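Local structure of YjbQ family protein (Aeropyrum pernix, 2P6H) at residues A[12-17]-A[60-65]; A[21-26]-A[127-132]; A[51-56]-A[113-118]. The protein is of unknown function but belongs to the UPF0047 (YjbQ) family and assembles from three copies of the chain. All coordinates share one frame; numbering follows the deposited sequence.

Contacts 1 and 3 lie side by side, their centres about 9 Å apart. Both draw on helix 55-69 and on neighbouring strands of the three-stranded antiparallel sheet, 15-18 and 113-118, and both touch the second subunit. Contact 2 sits on the opposite side of the chain's centre from contact 1, about 23 Å between centres, where helix 20-28 covers the five-stranded sheet; its centre is about 16 Å from that of contact 3. Along the chain the segments run 12-17, 21-26, 51-56, 60-65, 113-118 and 127-132, so contact 3 is nested within contact 2 and crosses contact 1. Residues far apart in sequence thus tie the helices to both sheets.

Contact 1. Residues A[12-17]-A[60-65]. With SO4 (sulfate ion), chain D.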
loop_
_atom_site.group_PDB
_atom_site.type_symbol
_atom_site.label_atom_id
_atom_site.label_comp_id
_atom_site.label_asym_id
_atom_site.label_seq_id
_atom_site.Cartn_x
_atom_site.Cartn_y
_atom_site.Cartn_z
ATOM N N ARG A 12 -23.014 0.887 7.732
ATOM C CA ARG A 12 -22.892 -0.515 8.140
ATOM C C ARG A 12 -21.537 -0.818 8.799
ATOM O O ARG A 12 -20.565 -0.089 8.650
ATOM C CB ARG A 12 -23.073 -1.393 6.901
ATOM C CG ARG A 12 -24.534 -1.776 6.670
ATOM C CD ARG A 12 -24.864 -3.168 7.222
ATOM N NE ARG A 12 -24.049 -3.470 8.402
ATOM C CZ ARG A 12 -24.661 -4.077 9.436
ATOM N NH1 ARG A 12 -25.932 -4.429 9.346
ATOM N NH2 ARG A 12 -23.998 -4.248 10.583
ATOM N N ARG A 13 -21.431 -1.956 9.481
ATOM C CA ARG A 13 -20.159 -2.359 10.052
ATOM C C ARG A 13 -19.096 -2.416 8.967
ATOM O O ARG A 13 -18.019 -1.847 9.080
ATOM C CB ARG A 13 -20.318 -3.733 10.714
ATOM C CG ARG A 13 -19.084 -4.124 11.530
ATOM C CD ARG A 13 -19.175 -5.544 12.103
ATOM N NE ARG A 13 -18.236 -5.692 13.222
ATOM C CZ ARG A 13 -18.213 -6.871 13.877
ATOM N NH1 ARG A 13 -18.959 -7.881 13.466
ATOM N NH2 ARG A 13 -17.485 -6.990 14.994
ATOM N N LEU A 14 -19.398 -3.129 7.889
ATOM C CA LEU A 14 -18.451 -3.227 6.744
ATOM C C LEU A 14 -19.148 -2.606 5.570
ATOM O O LEU A 14 -20.279 -2.934 5.239
ATOM C CB LEU A 14 -17.946 -4.693 6.361
ATOM C CG LEU A 14 -17.056 -5.308 7.444
ATOM C CD1 LEU A 14 -17.864 -5.876 8.614
ATOM C CD2 LEU A 14 -16.195 -6.457 6.923
ATOM N N GLN A 15 -18.463 -1.680 4.912
ATOM C CA GLN A 15 -19.061 -1.029 3.767
ATOM C C GLN A 15 -18.004 -0.337 2.927
ATOM O O GLN A 15 -17.052 0.235 3.451
ATOM C CB GLN A 15 -20.124 -0.034 4.262
ATOM C CG GLN A 15 -20.601 1.003 3.249
ATOM C CD GLN A 15 -21.663 1.943 3.815
ATOM O OE1 GLN A 15 -21.606 2.336 4.979
ATOM N NE2 GLN A 15 -22.623 2.325 2.978
ATOM N N VAL A 16 -18.162 -0.426 1.614
ATOM C CA VAL A 16 -17.238 0.216 0.691
ATOM C C VAL A 16 -17.990 1.368 0.044
ATOM O O VAL A 16 -19.108 1.173 -0.446
ATOM C CB VAL A 16 -16.767 -0.760 -0.399
ATOM C CG1 VAL A 16 -15.915 -0.023 -1.419
ATOM C CG2 VAL A 16 -15.993 -1.912 0.221
ATOM N N LEU A 17 -17.384 2.553 0.058
ATOM C CA LEU A 17 -18.009 3.745 -0.510
ATOM C C LEU A 17 -17.100 4.403 -1.543
ATOM O O LEU A 17 -15.902 4.518 -1.323
ATOM C CB LEU A 17 -18.297 4.788 0.578
ATOM C CG LEU A 17 -19.134 4.343 1.777
ATOM C CD1 LEU A 17 -19.399 5.511 2.705
ATOM C CD2 LEU A 17 -20.442 3.784 1.269
ATOM N N ASP A 60 -18.550 -7.866 -2.887
ATOM C CA ASP A 60 -17.537 -8.918 -2.824
ATOM C C ASP A 60 -16.338 -8.499 -1.964
ATOM O O ASP A 60 -15.731 -9.282 -1.270
ATOM C CB ASP A 60 -17.025 -9.240 -4.232
ATOM C CG ASP A 60 -18.070 -9.995 -5.064
ATOM O OD1 ASP A 60 -18.943 -10.634 -4.478
ATOM O OD2 ASP A 60 -17.953 -9.953 -6.282
ATOM N N ILE A 61 -15.984 -7.194 -2.094
ATOM C CA ILE A 61 -14.862 -6.721 -1.312
ATOM C C ILE A 61 -15.123 -6.856 0.183
ATOM O O ILE A 61 -14.273 -7.262 0.964
ATOM C CB ILE A 61 -14.646 -5.274 -1.704
ATOM C CG1 ILE A 61 -14.050 -5.250 -3.126
ATOM C CG2 ILE A 61 -13.654 -4.638 -0.700
ATOM C CD1 ILE A 61 -13.696 -3.879 -3.714
ATOM N N VAL A 62 -16.353 -6.510 0.592
ATOM C CA VAL A 62 -16.668 -6.679 1.990
ATOM C C VAL A 62 -16.624 -8.137 2.414
ATOM O O VAL A 62 -16.100 -8.492 3.462
ATOM C CB VAL A 62 -18.076 -6.192 2.144
ATOM C CG1 VAL A 62 -18.681 -6.753 3.429
ATOM C CG2 VAL A 62 -18.097 -4.676 2.204
ATOM N N GLU A 63 -17.192 -9.026 1.585
ATOM C CA GLU A 63 -17.156 -10.439 1.931
ATOM C C GLU A 63 -15.723 -10.986 1.959
ATOM O O GLU A 63 -15.376 -11.814 2.793
ATOM C CB GLU A 63 -18.005 -11.222 0.934
ATOM C CG GLU A 63 -17.963 -12.734 1.180
ATOM C CD GLU A 63 -18.591 -13.100 2.517
ATOM O OE1 GLU A 63 -19.352 -12.289 3.071
ATOM O OE2 GLU A 63 -18.333 -14.205 2.986
ATOM N N PHE A 64 -14.894 -10.517 1.035
ATOM C CA PHE A 64 -13.493 -10.934 0.965
ATOM C C PHE A 64 -12.799 -10.563 2.271
ATOM O O PHE A 64 -12.085 -11.338 2.879
ATOM C CB PHE A 64 -12.841 -10.224 -0.238
ATOM C CG PHE A 64 -11.339 -10.442 -0.340
ATOM C CD1 PHE A 64 -10.822 -11.717 -0.533
ATOM C CD2 PHE A 64 -10.491 -9.343 -0.324
ATOM C CE1 PHE A 64 -9.447 -11.886 -0.706
ATOM C CE2 PHE A 64 -9.116 -9.519 -0.497
ATOM C CZ PHE A 64 -8.592 -10.790 -0.690
ATOM N N ILE A 65 -13.049 -9.301 2.686
ATOM C CA ILE A 65 -12.476 -8.796 3.925
ATOM C C ILE A 65 -12.994 -9.592 5.138
ATOM O O ILE A 65 -12.260 -9.974 6.028
ATOM C CB ILE A 65 -12.804 -7.285 4.028
ATOM C CG1 ILE A 65 -11.913 -6.475 3.075
ATOM C CG2 ILE A 65 -12.534 -6.779 5.457
ATOM C CD1 ILE A 65 -12.477 -5.082 2.796
HETATM S S SO4 D . -21.844 -6.527 8.594
HETATM O O1 SO4 D . -22.469 -7.189 7.416
HETATM O O2 SO4 D . -21.514 -5.102 8.228
HETATM O O3 SO4 D . -22.814 -6.544 9.750
HETATM O O4 SO4 D . -20.617 -7.258 8.993
#
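Oxygen O2 of a bound sulfate takes a hydrogen bond from the backbone N of L14 (2.9 Å, 154° at the hydrogen) and has NE of R12 3.0 Å away. L14 leads into strand 15-18, an outer strand of a three-stranded antiparallel sheet, and helix 55-69 packs against this strand. The anion probably came from the crystallisation liquor. Oxygen O3 lies over one face of the R12 guanidinium, 2.7 Å from NH2, and R66 adds a hydrogen bond of its own, so R12 and R66 both lie against the ion, alongside the L14 amide.

No hydrogen bond joins the two segments; apolar side chains make the contact. The axes of the short segments 15-17 and 60-65 pass 8.1 Å apart, at 139° between their N-to-C directions, close enough for small branched side chains to mesh. V62 spreads its methyls along the strand: CG1 meets CB of L14 at 3.7 Å, while CG2 slides past V16, 4.0 Å from its CG2. L14 carries CG anti to its carbonyl carbon (chi1 -67°), and from there CD2 reaches along the helix to CG2 of I65, the two side chains running past each other in opposite senses at 4.0 Å. With an alanine here the CB contact with V62 would stay, but without CD2 a gap would probably open beside CG2 of I65.

I61, V62 and I65 supply the helix side of the seam. Beyond it, V16 leans on L115 and I65 on V117 of the middle strand, whereas I61 and F64 also pack on L88 of the second subunit. Two residues on from L14, V16 again points toward the helix; it crosses I61 at about a right angle, and the one methyl CG2 of V16, 3.7 Å from CG2 of I61, touches both I61 and V62.

Contact 2. Residues A[21-26]-A[127-132]; sequences GKVEEW and VNLLYL. With SO4 (sulfate ion), chain E.
Helix 21-26 runs over strand 127-132 with an axis separation of 10.0 Å and an angle of 38° between the two N-to-C directions, so both elements head broadly the same way. V23 and L129 have the nearest CA atoms, 7.7 Å apart. No hydrogen bond joins the segments; the backbone of the strand is engaged with its neighbours 2-9 and 35-40, and side chains fill the space between helix and sheet.

W26 and L129 carry most of it. With CG anti to its backbone N (chi1 -177°), the indole is laid down along the strand, and L129 sits beneath one face: its CB lies 4.0 Å from the centroid of the six-membered ring and 17° off the ring normal, a CH-pi contact. The leucine then runs back along the tryptophan, its CD1 coming within 3.6 Å of W26 CB, so the aromatic plane rests on the length of one aliphatic side chain. At the far corner of the indole, CH2 approaches CB of Y131 obliquely at 3.6 Å. The phenol itself heads away, and its hydroxyl is hydrogen-bonded to the carbonyl oxygen of E134. One turn back on the helix, V23 extends the seam through CG2, which meets CD2 of L129 at 4.1 Å, and it also touches F6, L37 and I114.

K22 extends its chain outward from the helix to a sulfate, where NZ gives a hydrogen bond to O1 (3.0 Å). K9 binds the same ion through its backbone N; the sulfate is probably a crystallisation additive.

With V23 and W26 both resting on L129, and L37 of the adjacent strand also touching V23 and W26, this is a helix packed on the face of an antiparallel sheet, in a chain of the UPF0047 family.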
loop_
_atom_site.group_PDB
_atom_site.type_symbol
_atom_site.label_atom_id
_atom_site.label_comp_id
_atom_site.label_asym_id
_atom_site.label_seq_id
_atom_site.Cartn_x
_atom_site.Cartn_y
_atom_site.Cartn_z
ATOM N N GLY A 21 -15.847 11.481 -6.199
ATOM C CA GLY A 21 -16.464 12.775 -6.432
ATOM C C GLY A 21 -15.967 13.880 -5.520
ATOM O O GLY A 21 -15.543 14.940 -5.984
ATOM N N LYS A 22 -16.023 13.637 -4.217
ATOM C CA LYS A 22 -15.586 14.616 -3.223
ATOM C C LYS A 22 -14.101 14.970 -3.375
ATOM O O LYS A 22 -13.675 16.092 -3.132
ATOM C CB LYS A 22 -15.840 14.030 -1.833
ATOM C CG LYS A 22 -17.330 13.958 -1.493
ATOM C CD LYS A 22 -17.575 13.282 -0.145
ATOM C CE LYS A 22 -19.034 13.376 0.305
ATOM N NZ LYS A 22 -19.310 12.329 1.287
ATOM N N VAL A 23 -13.281 13.996 -3.755
ATOM C CA VAL A 23 -11.850 14.260 -3.914
ATOM C C VAL A 23 -11.596 15.216 -5.064
ATOM O O VAL A 23 -10.822 16.159 -4.963
ATOM C CB VAL A 23 -11.114 12.949 -4.202
ATOM C CG1 VAL A 23 -9.669 13.238 -4.602
ATOM C CG2 VAL A 23 -11.126 12.065 -2.968
ATOM N N GLU A 24 -12.254 14.972 -6.193
ATOM C CA GLU A 24 -12.108 15.810 -7.367
ATOM C C GLU A 24 -12.616 17.221 -7.073
ATOM O O GLU A 24 -12.088 18.213 -7.558
ATOM C CB GLU A 24 -12.898 15.169 -8.518
ATOM C CG GLU A 24 -12.335 13.797 -8.922
ATOM C CD GLU A 24 -13.076 13.256 -10.134
ATOM O OE1 GLU A 24 -14.293 13.365 -10.175
ATOM O OE2 GLU A 24 -12.420 12.727 -11.030
ATOM N N GLU A 25 -13.664 17.289 -6.258
ATOM C CA GLU A 25 -14.248 18.534 -5.845
ATOM C C GLU A 25 -13.162 19.414 -5.274
ATOM O O GLU A 25 -12.817 20.453 -5.821
ATOM C CB GLU A 25 -15.284 18.232 -4.770
ATOM C CG GLU A 25 -16.679 18.717 -5.157
ATOM C CD GLU A 25 -17.564 18.675 -3.937
ATOM O OE1 GLU A 25 -17.250 19.342 -2.961
ATOM O OE2 GLU A 25 -18.554 17.947 -3.961
ATOM N N TRP A 26 -12.625 18.933 -4.158
ATOM C CA TRP A 26 -11.553 19.625 -3.451
ATOM C C TRP A 26 -10.422 19.952 -4.413
ATOM O O TRP A 26 -9.854 21.022 -4.433
ATOM C CB TRP A 26 -11.029 18.721 -2.321
ATOM C CG TRP A 26 -9.984 19.431 -1.528
ATOM C CD1 TRP A 26 -10.204 20.413 -0.536
ATOM C CD2 TRP A 26 -8.538 19.298 -1.652
ATOM N NE1 TRP A 26 -9.059 20.928 -0.023
ATOM C CE2 TRP A 26 -7.961 20.228 -0.734
ATOM C CE3 TRP A 26 -7.703 18.517 -2.434
ATOM C CZ2 TRP A 26 -6.588 20.336 -0.635
ATOM C CZ3 TRP A 26 -6.328 18.633 -2.327
ATOM C CH2 TRP A 26 -5.768 19.552 -1.426
ATOM N N VAL A 127 -11.734 11.832 5.608
ATOM C CA VAL A 127 -10.714 11.614 4.593
ATOM C C VAL A 127 -9.930 12.885 4.465
ATOM O O VAL A 127 -10.496 13.961 4.289
ATOM C CB VAL A 127 -11.387 11.349 3.242
ATOM C CG1 VAL A 127 -10.317 11.286 2.140
ATOM C CG2 VAL A 127 -12.151 10.049 3.264
ATOM N N ASN A 128 -8.615 12.754 4.640
ATOM C CA ASN A 128 -7.781 13.923 4.554
ATOM C C ASN A 128 -7.133 13.986 3.166
ATOM O O ASN A 128 -6.905 12.968 2.526
ATOM C CB ASN A 128 -6.685 13.805 5.639
ATOM C CG ASN A 128 -7.274 14.012 7.023
ATOM O OD1 ASN A 128 -6.794 13.481 8.018
ATOM N ND2 ASN A 128 -8.338 14.840 7.083
ATOM N N LEU A 129 -6.861 15.202 2.706
ATOM C CA LEU A 129 -6.318 15.393 1.365
ATOM C C LEU A 129 -5.165 16.382 1.386
ATOM O O LEU A 129 -5.182 17.369 2.121
ATOM C CB LEU A 129 -7.406 15.924 0.416
ATOM C CG LEU A 129 -8.732 15.151 0.376
ATOM C CD1 LEU A 129 -9.814 15.956 -0.312
ATOM C CD2 LEU A 129 -8.520 13.818 -0.325
ATOM N N LEU A 130 -4.157 16.099 0.572
ATOM C CA LEU A 130 -2.969 16.949 0.472
ATOM C C LEU A 130 -2.567 17.073 -0.983
ATOM O O LEU A 130 -2.416 16.091 -1.698
ATOM C CB LEU A 130 -1.812 16.334 1.289
ATOM C CG LEU A 130 -0.494 17.152 1.235
ATOM C CD1 LEU A 130 0.401 16.901 2.449
ATOM C CD2 LEU A 130 0.353 16.828 0.004
ATOM N N TYR A 131 -2.375 18.302 -1.445
ATOM C CA TYR A 131 -1.943 18.516 -2.817
ATOM C C TYR A 131 -0.599 19.207 -2.796
ATOM O O TYR A 131 -0.439 20.271 -2.189
ATOM C CB TYR A 131 -2.925 19.375 -3.606
ATOM C CG TYR A 131 -2.426 19.608 -5.013
ATOM C CD1 TYR A 131 -2.399 18.566 -5.940
ATOM C CD2 TYR A 131 -1.893 20.842 -5.394
ATOM C CE1 TYR A 131 -1.848 18.742 -7.212
ATOM C CE2 TYR A 131 -1.337 21.024 -6.667
ATOM C CZ TYR A 131 -1.316 19.972 -7.564
ATOM O OH TYR A 131 -0.738 20.129 -8.804
ATOM N N LEU A 132 0.365 18.598 -3.468
ATOM C CA LEU A 132 1.725 19.107 -3.509
ATOM C C LEU A 132 2.114 19.299 -4.959
ATOM O O LEU A 132 2.290 18.352 -5.713
ATOM C CB LEU A 132 2.670 18.093 -2.832
ATOM C CG LEU A 132 4.126 18.591 -2.673
ATOM C CD1 LEU A 132 4.291 19.543 -1.486
ATOM C CD2 LEU A 132 5.122 17.453 -2.449
HETATM S S SO4 E . -22.125 11.779 3.416
HETATM O O1 SO4 E . -22.041 12.725 2.353
HETATM O O2 SO4 E . -23.266 10.938 3.514
HETATM O O3 SO4 E . -22.012 12.552 4.758
HETATM O O4 SO4 E . -20.975 10.896 3.436
#

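Contact 3. Residues A[51-56]-A[113-118]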
loop_
_atom_site.group_PDB
_atom_site.type_symbol
_atom_site.label_atom_id
_atom_site.label_comp_id
_atom_site.label_asym_id
_atom_site.label_seq_id
_atom_site.Cartn_x
_atom_site.Cartn_y
_atom_site.Cartn_z
ATOM N N ASN A 51 -10.123 1.026 -6.851
ATOM C CA ASN A 51 -10.595 -0.030 -7.737
ATOM C C ASN A 51 -11.931 0.370 -8.349
ATOM O O ASN A 51 -12.331 1.526 -8.330
ATOM C CB ASN A 51 -10.749 -1.326 -6.920
ATOM C CG ASN A 51 -10.453 -2.542 -7.778
ATOM O OD1 ASN A 51 -11.306 -3.048 -8.502
ATOM N ND2 ASN A 51 -9.201 -3.019 -7.675
ATOM N N GLU A 52 -12.619 -0.593 -8.956
ATOM C CA GLU A 52 -13.871 -0.327 -9.664
ATOM C C GLU A 52 -15.075 -0.211 -8.737
ATOM O O GLU A 52 -15.283 -1.057 -7.858
ATOM C CB GLU A 52 -14.122 -1.429 -10.704
ATOM C CG GLU A 52 -15.112 -1.036 -11.784
ATOM C CD GLU A 52 -15.261 -2.088 -12.890
ATOM O OE1 GLU A 52 -14.311 -2.887 -13.122
ATOM O OE2 GLU A 52 -16.330 -2.100 -13.540
ATOM N N ALA A 53 -15.874 0.834 -8.941
ATOM C CA ALA A 53 -17.057 1.051 -8.108
ATOM C C ALA A 53 -18.292 0.326 -8.680
ATOM O O ALA A 53 -19.357 0.903 -8.854
ATOM C CB ALA A 53 -17.301 2.574 -7.968
ATOM N N GLU A 54 -18.156 -0.961 -8.975
ATOM C CA GLU A 54 -19.267 -1.735 -9.440
ATOM C C GLU A 54 -19.964 -2.289 -8.232
ATOM O O GLU A 54 -19.356 -2.882 -7.350
ATOM C CB GLU A 54 -18.732 -2.879 -10.301
ATOM C CG GLU A 54 -19.830 -3.537 -11.140
ATOM C CD GLU A 54 -20.518 -4.613 -10.327
ATOM O OE1 GLU A 54 -19.838 -5.504 -9.841
ATOM O OE2 GLU A 54 -21.743 -4.569 -10.218
ATOM N N PRO A 55 -21.291 -2.064 -8.088
ATOM C CA PRO A 55 -22.034 -2.549 -6.905
ATOM C C PRO A 55 -21.780 -3.971 -6.407
ATOM O O PRO A 55 -21.508 -4.176 -5.227
ATOM C CB PRO A 55 -23.519 -2.289 -7.263
ATOM C CG PRO A 55 -23.485 -1.986 -8.765
ATOM C CD PRO A 55 -22.170 -1.261 -8.957
ATOM N N ARG A 56 -21.833 -4.945 -7.300
ATOM C CA ARG A 56 -21.627 -6.311 -6.854
ATOM C C ARG A 56 -20.193 -6.511 -6.376
ATOM O O ARG A 56 -19.935 -7.097 -5.332
ATOM C CB ARG A 56 -21.920 -7.244 -8.029
ATOM C CG ARG A 56 -23.418 -7.369 -8.306
ATOM C CD ARG A 56 -23.705 -7.751 -9.763
ATOM N NE ARG A 56 -25.102 -7.460 -10.103
ATOM C CZ ARG A 56 -25.332 -6.408 -10.910
ATOM N NH1 ARG A 56 -24.323 -5.692 -11.372
ATOM N NH2 ARG A 56 -26.588 -6.084 -11.229
ATOM N N ARG A 113 -11.463 4.018 -9.149
ATOM C CA ARG A 113 -12.167 4.966 -8.323
ATOM C C ARG A 113 -11.610 4.908 -6.917
ATOM O O ARG A 113 -11.027 3.919 -6.493
ATOM C CB ARG A 113 -13.647 4.586 -8.317
ATOM C CG ARG A 113 -14.266 4.628 -9.714
ATOM C CD ARG A 113 -14.888 5.995 -10.025
ATOM N NE ARG A 113 -15.457 6.010 -11.376
ATOM C CZ ARG A 113 -16.766 6.298 -11.492
ATOM N NH1 ARG A 113 -17.487 6.554 -10.414
ATOM N NH2 ARG A 113 -17.333 6.327 -12.701
ATOM N N ILE A 114 -11.772 5.987 -6.164
ATOM C CA ILE A 114 -11.282 6.070 -4.796
ATOM C C ILE A 114 -12.333 5.519 -3.868
ATOM O O ILE A 114 -13.406 6.084 -3.697
ATOM C CB ILE A 114 -10.981 7.533 -4.413
ATOM C CG1 ILE A 114 -9.975 8.128 -5.402
ATOM C CG2 ILE A 114 -10.348 7.582 -3.009
ATOM C CD1 ILE A 114 -9.717 9.634 -5.406
ATOM N N LEU A 115 -12.028 4.397 -3.234
ATOM C CA LEU A 115 -12.998 3.751 -2.366
ATOM C C LEU A 115 -12.661 3.807 -0.883
ATOM O O LEU A 115 -11.569 3.420 -0.468
ATOM C CB LEU A 115 -13.146 2.281 -2.775
ATOM C CG LEU A 115 -13.421 2.062 -4.271
ATOM C CD1 LEU A 115 -13.438 0.588 -4.596
ATOM C CD2 LEU A 115 -14.755 2.704 -4.642
ATOM N N PHE A 116 -13.606 4.295 -0.088
ATOM C CA PHE A 116 -13.435 4.337 1.355
ATOM C C PHE A 116 -13.901 2.958 1.813
ATOM O O PHE A 116 -14.993 2.510 1.451
ATOM C CB PHE A 116 -14.332 5.396 2.000
ATOM C CG PHE A 116 -14.098 5.552 3.478
ATOM C CD1 PHE A 116 -14.725 4.707 4.384
ATOM C CD2 PHE A 116 -13.228 6.528 3.962
ATOM C CE1 PHE A 116 -14.494 4.826 5.752
ATOM C CE2 PHE A 116 -12.988 6.660 5.333
ATOM C CZ PHE A 116 -13.623 5.807 6.229
ATOM N N VAL A 117 -13.069 2.284 2.595
ATOM C CA VAL A 117 -13.423 0.968 3.089
ATOM C C VAL A 117 -13.654 0.998 4.584
ATOM O O VAL A 117 -12.727 1.055 5.382
ATOM C CB VAL A 117 -12.259 0.041 2.812
ATOM C CG1 VAL A 117 -12.610 -1.382 3.241
ATOM C CG2 VAL A 117 -11.927 0.051 1.331
ATOM N N GLU A 118 -14.924 0.996 4.983
ATOM C CA GLU A 118 -15.310 1.019 6.401
ATOM C C GLU A 118 -15.362 -0.413 6.940
ATOM O O GLU A 118 -15.974 -1.293 6.324
ATOM C CB GLU A 118 -16.692 1.675 6.557
ATOM C CG GLU A 118 -17.286 1.635 7.963
ATOM C CD GLU A 118 -16.432 2.369 8.983
ATOM O OE1 GLU A 118 -15.434 1.784 9.460
ATOM O OE2 GLU A 118 -16.750 3.533 9.302
#
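R113 starts its side chain right beside N51: CB lies 3.3 Å from the carbonyl oxygen of N51, the same oxygen that accepts from R113 N. The next atom, CG, is anti to the carbonyl carbon (chi1 -61°) and rests 4.1 Å from CB of A53, so the aliphatic root of the arginine is packed against the alanine. At CG the chain bends (chi2 -92°), and CD and NE lead away from segment 51-56. At the tip, NH1 forms a salt bridge with D18, which lies on the strand alongside.

The backbones of N51 and R113 form an antiparallel hydrogen-bonded pair where strand 46-51 ends and strand 113-118 begins, within the three-stranded sheet that also holds strand 15-18. N51 N gives to R113 O at 3.1 Å, in the carbonyl plane, and R113 N returns a bond of 2.8 Å to N51 O, tilted 34° from that carbonyl's plane. After this pair the chain leaves the sheet: A53 is the centre of an inverse gamma turn, and E54 takes the N-cap position of helix 55-69, its OE2 accepting from R56 N at 2.9 Å, met from above the carboxylate plane.

L115 turns its forked end toward segment 51-56. CD1 sits 4.0 Å from CB of N51, near the N51 backbone, and CD2 approaches CB of A53 at 4.2 Å.

The N51 amide is fixed from both ends. OD1 accepts from E52 N (2.8 Å), a nearly straight bond in which the donor is tilted from the amide plane, and is also hydrogen-bonded to H87 of the second subunit, while ND2 gives to the backbone oxygen of T44 of that same neighbouring chain.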